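Local coordinates for protein cryptic loci regulator 2 (Schizosaccharomyces pombe 972h-, PDB 5IKJ) that promotes transcriptional silencing upstream of histone deacetylases, and is required for nucleosome positioning at heterochromatic loci and for silencing by the SHREC repressor complex, at residues A263-N268 against P287-C292. Sequence-based numbering, arbitrary orientation.
Sequences ARNLIN and PYQYHC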
ATOM      1  N   ALA A 263      -7.129  -6.552  11.896  1.00 51.82           N
ATOM      2  CA  ALA A 263      -5.835  -7.066  11.465  1.00 41.78           C
ATOM      3  C   ALA A 263      -6.096  -8.275  10.584  1.00 38.70           C
ATOM      4  O   ALA A 263      -7.217  -8.782  10.506  1.00 42.88           O
ATOM      5  CB  ALA A 263      -4.945  -7.430  12.662  1.00 48.27           C
ATOM      6  N   ARG A 264      -5.047  -8.723   9.912  1.00 41.24           N
ATOM      7  CA  ARG A 264      -5.131  -9.872   9.025  1.00 51.96           C
ATOM      8  C   ARG A 264      -3.708 -10.288   8.701  1.00 47.59           C
ATOM      9  O   ARG A 264      -2.789  -9.467   8.752  1.00 50.33           O
ATOM     10  CB  ARG A 264      -5.905  -9.547   7.738  1.00 54.78           C
ATOM     11  CG  ARG A 264      -5.119  -8.684   6.771  1.00 59.71           C
ATOM     12  CD  ARG A 264      -5.998  -8.028   5.729  1.00 50.68           C
ATOM     13  NE  ARG A 264      -5.204  -7.208   4.820  1.00 55.60           N
ATOM     14  CZ  ARG A 264      -5.699  -6.535   3.786  1.00 46.82           C
ATOM     15  NH1 ARG A 264      -6.995  -6.580   3.516  1.00 48.21           N
ATOM     16  NH2 ARG A 264      -4.894  -5.816   3.020  1.00 55.93           N
ATOM     17  N   ASN A 265      -3.527 -11.567   8.386  1.00 50.41           N
ATOM     18  CA  ASN A 265      -2.201 -12.084   8.087  1.00 49.35           C
ATOM     19  C   ASN A 265      -2.324 -13.172   7.036  1.00 52.54           C
ATOM     20  O   ASN A 265      -3.337 -13.873   6.961  1.00 53.01           O
ATOM     21  CB  ASN A 265      -1.515 -12.634   9.343  1.00 60.32           C
ATOM     22  CG  ASN A 265      -2.288 -13.776   9.972  1.00 53.54           C
ATOM     23  OD1 ASN A 265      -3.165 -13.560  10.808  1.00 49.44           O
ATOM     24  ND2 ASN A 265      -1.970 -15.000   9.567  1.00 54.82           N
ATOM     25  N   LEU A 266      -1.283 -13.301   6.220  1.00 57.05           N
ATOM     26  CA  LEU A 266      -1.241 -14.358   5.225  1.00 66.05           C
ATOM     27  C   LEU A 266      -0.963 -15.698   5.896  1.00 70.84           C
ATOM     28  O   LEU A 266      -0.214 -15.780   6.874  1.00 66.30           O
ATOM     29  CB  LEU A 266      -0.167 -14.054   4.180  1.00 53.08           C
ATOM     30  CG  LEU A 266      -0.459 -12.870   3.257  1.00 59.28           C
ATOM     31  CD1 LEU A 266       0.789 -12.461   2.488  1.00 56.00           C
ATOM     32  CD2 LEU A 266      -1.590 -13.202   2.295  1.00 55.71           C
ATOM     33  N   ILE A 267      -1.574 -16.750   5.366  1.00 72.85           N
ATOM     34  CA  ILE A 267      -1.429 -18.091   5.919  1.00 75.40           C
ATOM     35  C   ILE A 267      -0.210 -18.743   5.284  1.00 82.18           C
ATOM     36  O   ILE A 267      -0.099 -18.810   4.054  1.00 79.03           O
ATOM     37  CB  ILE A 267      -2.694 -18.934   5.677  1.00 80.18           C
ATOM     38  CG1 ILE A 267      -3.962 -18.125   5.972  1.00 65.19           C
ATOM     39  CG2 ILE A 267      -2.664 -20.174   6.564  1.00 86.04           C
ATOM     40  CD1 ILE A 267      -5.241 -18.794   5.505  1.00 67.56           C
ATOM     41  N   ASN A 268       0.706 -19.227   6.119  1.00 88.84           N
ATOM     42  CA  ASN A 268       1.934 -19.838   5.622  1.00 87.39           C
ATOM     43  C   ASN A 268       1.633 -21.216   5.049  1.00 93.00           C
ATOM     44  O   ASN A 268       1.143 -22.100   5.760  1.00 93.84           O
ATOM     45  CB  ASN A 268       2.965 -19.938   6.744  1.00 91.43           C
ATOM     46  CG  ASN A 268       4.274 -20.557   6.286  1.00100.70           C
ATOM     47  OD1 ASN A 268       4.290 -21.559   5.570  1.00110.51           O
ATOM     48  ND2 ASN A 268       5.385 -19.961   6.702  1.00 89.94           N
ATOM     49  N   PRO A 287      -6.796 -15.955   1.231  1.00 63.87           N
ATOM     50  CA  PRO A 287      -5.396 -15.633   1.544  1.00 59.51           C
ATOM     51  C   PRO A 287      -5.147 -15.266   2.996  1.00 49.51           C
ATOM     52  O   PRO A 287      -3.994 -15.343   3.441  1.00 55.99           O
ATOM     53  CB  PRO A 287      -5.102 -14.434   0.633  1.00 57.83           C
ATOM     54  CG  PRO A 287      -6.426 -13.772   0.462  1.00 55.58           C
ATOM     55  CD  PRO A 287      -7.464 -14.865   0.497  1.00 63.05           C
ATOM     56  N   TYR A 288      -6.176 -14.881   3.747  1.00 55.16           N
ATOM     57  CA  TYR A 288      -5.998 -14.229   5.034  1.00 60.70           C
ATOM     58  C   TYR A 288      -6.689 -14.987   6.159  1.00 60.13           C
ATOM     59  O   TYR A 288      -7.744 -15.600   5.966  1.00 55.69           O
ATOM     60  CB  TYR A 288      -6.566 -12.801   5.008  1.00 61.58           C
ATOM     61  CG  TYR A 288      -5.754 -11.796   4.227  1.00 59.86           C
ATOM     62  CD1 TYR A 288      -4.399 -11.623   4.473  1.00 54.79           C
ATOM     63  CD2 TYR A 288      -6.349 -11.011   3.250  1.00 52.41           C
ATOM     64  CE1 TYR A 288      -3.659 -10.697   3.762  1.00 61.58           C
ATOM     65  CE2 TYR A 288      -5.621 -10.085   2.535  1.00 48.11           C
ATOM     66  CZ  TYR A 288      -4.276  -9.930   2.793  1.00 58.46           C
ATOM     67  OH  TYR A 288      -3.550  -9.006   2.079  1.00 53.97           O
ATOM     68  N   GLN A 289      -6.075 -14.932   7.337  1.00 53.30           N
ATOM     69  CA  GLN A 289      -6.813 -15.009   8.587  1.00 56.37           C
ATOM     70  C   GLN A 289      -7.247 -13.599   8.952  1.00 52.56           C
ATOM     71  O   GLN A 289      -6.464 -12.654   8.834  1.00 52.15           O
ATOM     72  CB  GLN A 289      -5.968 -15.581   9.729  1.00 50.27           C
ATOM     73  CG  GLN A 289      -5.185 -16.840   9.423  1.00 57.07           C
ATOM     74  CD  GLN A 289      -4.460 -17.363  10.654  1.00 58.03           C
ATOM     75  OE1 GLN A 289      -3.230 -17.358  10.716  1.00 59.86           O
ATOM     76  NE2 GLN A 289      -5.226 -17.808  11.645  1.00 50.94           N
ATOM     77  N   TYR A 290      -8.493 -13.455   9.387  1.00 49.80           N
ATOM     78  CA  TYR A 290      -9.009 -12.167   9.824  1.00 49.29           C
ATOM     79  C   TYR A 290      -9.184 -12.168  11.336  1.00 57.59           C
ATOM     80  O   TYR A 290      -9.606 -13.169  11.924  1.00 57.90           O
ATOM     81  CB  TYR A 290     -10.337 -11.839   9.137  1.00 49.91           C
ATOM     82  CG  TYR A 290     -10.237 -11.801   7.630  1.00 55.21           C
ATOM     83  CD1 TYR A 290      -9.636 -10.730   6.981  1.00 51.06           C
ATOM     84  CD2 TYR A 290     -10.742 -12.837   6.858  1.00 54.44           C
ATOM     85  CE1 TYR A 290      -9.541 -10.695   5.601  1.00 57.82           C
ATOM     86  CE2 TYR A 290     -10.653 -12.811   5.481  1.00 60.26           C
ATOM     87  CZ  TYR A 290     -10.052 -11.738   4.857  1.00 56.36           C
ATOM     88  OH  TYR A 290      -9.963 -11.711   3.486  1.00 58.57           O
ATOM     89  N   HIS A 291      -8.846 -11.041  11.956  1.00 55.08           N
ATOM     90  CA  HIS A 291      -8.966 -10.857  13.396  1.00 53.19           C
ATOM     91  C   HIS A 291      -9.793  -9.606  13.627  1.00 53.04           C
ATOM     92  O   HIS A 291      -9.396  -8.512  13.211  1.00 57.29           O
ATOM     93  CB  HIS A 291      -7.589 -10.743  14.047  1.00 54.35           C
ATOM     94  CG  HIS A 291      -6.581 -11.684  13.467  1.00 53.03           C
ATOM     95  ND1 HIS A 291      -6.541 -13.023  13.791  1.00 56.09           N
ATOM     96  CD2 HIS A 291      -5.587 -11.484  12.571  1.00 61.74           C
ATOM     97  CE1 HIS A 291      -5.560 -13.606  13.125  1.00 53.18           C
ATOM     98  NE2 HIS A 291      -4.965 -12.693  12.378  1.00 56.94           N
ATOM     99  N   CYS A 292     -10.936  -9.765  14.279  1.00 49.74           N
ATOM    100  CA  CYS A 292     -11.969  -8.746  14.277  1.00 52.05           C
ATOM    101  C   CYS A 292     -12.248  -8.241  15.685  1.00 58.15           C
ATOM    102  O   CYS A 292     -11.762  -8.780  16.684  1.00 56.34           O
ATOM    103  CB  CYS A 292     -13.256  -9.291  13.651  1.00 55.97           C
ATOM    104  SG  CYS A 292     -12.989 -10.099  12.064  1.00 60.46           S
TER
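Ala263 and His291 face each other as a hydrogen-bonded antiparallel pair, joined by His291 N to Ala263 O at 3.1 Å and by a return bond from Ala263 N to His291 O. One residue on, Arg264 points to the opposite face of the sheet from Ala263, where Tyr290 is its non-hydrogen-bonded pair, and its side chain lies over one face of the Tyr288 ring. With CG between the backbone N and the carbonyl carbon (chi1 74°) and the chain extended from there to NE, the arginine lays its methylene groups over the phenol: CD stands 3.7 Å from the Tyr288 ring centroid in a CH-pi contact. Arg264 NE lies 3.5 Å from Tyr288 CZ, and the hydroxyl sits over one guanidinium face, the planes 9° apart. Beyond the tyrosine, Arg264 forms a salt bridge with Asp234 and donates to the carbonyl of Tyr242. Replacing Tyr288 with alanine removes the ring, and is likely to leave the arginine methylenes and Leu266 CD2 without their partner, while Asp234 and Tyr242 could still hold the guanidinium. The two strands are neighbours within an antiparallel five-stranded sheet, and the connection between them contains helix 278-285. Asn265 pairs with Gln289 through two backbone bonds, while its side-chain amide spans two partners on the face that meets helix 531-540. Asn265 OD1 accepts His291 NE2 at 2.5 Å, with OD1 in the imidazole plane; Asn265 ND2 gives a nearly straight bond (175°) to Gln289 OE1, 2.9 Å away. Asp303 of the neighbouring strand 300-304 gives each partner a second hydrogen bond, through N to His291 ND1 and OD1 to Gln289 NE2. Leu266 turns CD2 to within 3.6 Å of Tyr288 CE1 and also touches Pro287 CB. Past the strand end, Ile267 N makes a weak bond to Pro287 O, and Ile267 CG1 rests 3.9 Å from Gln289 CG.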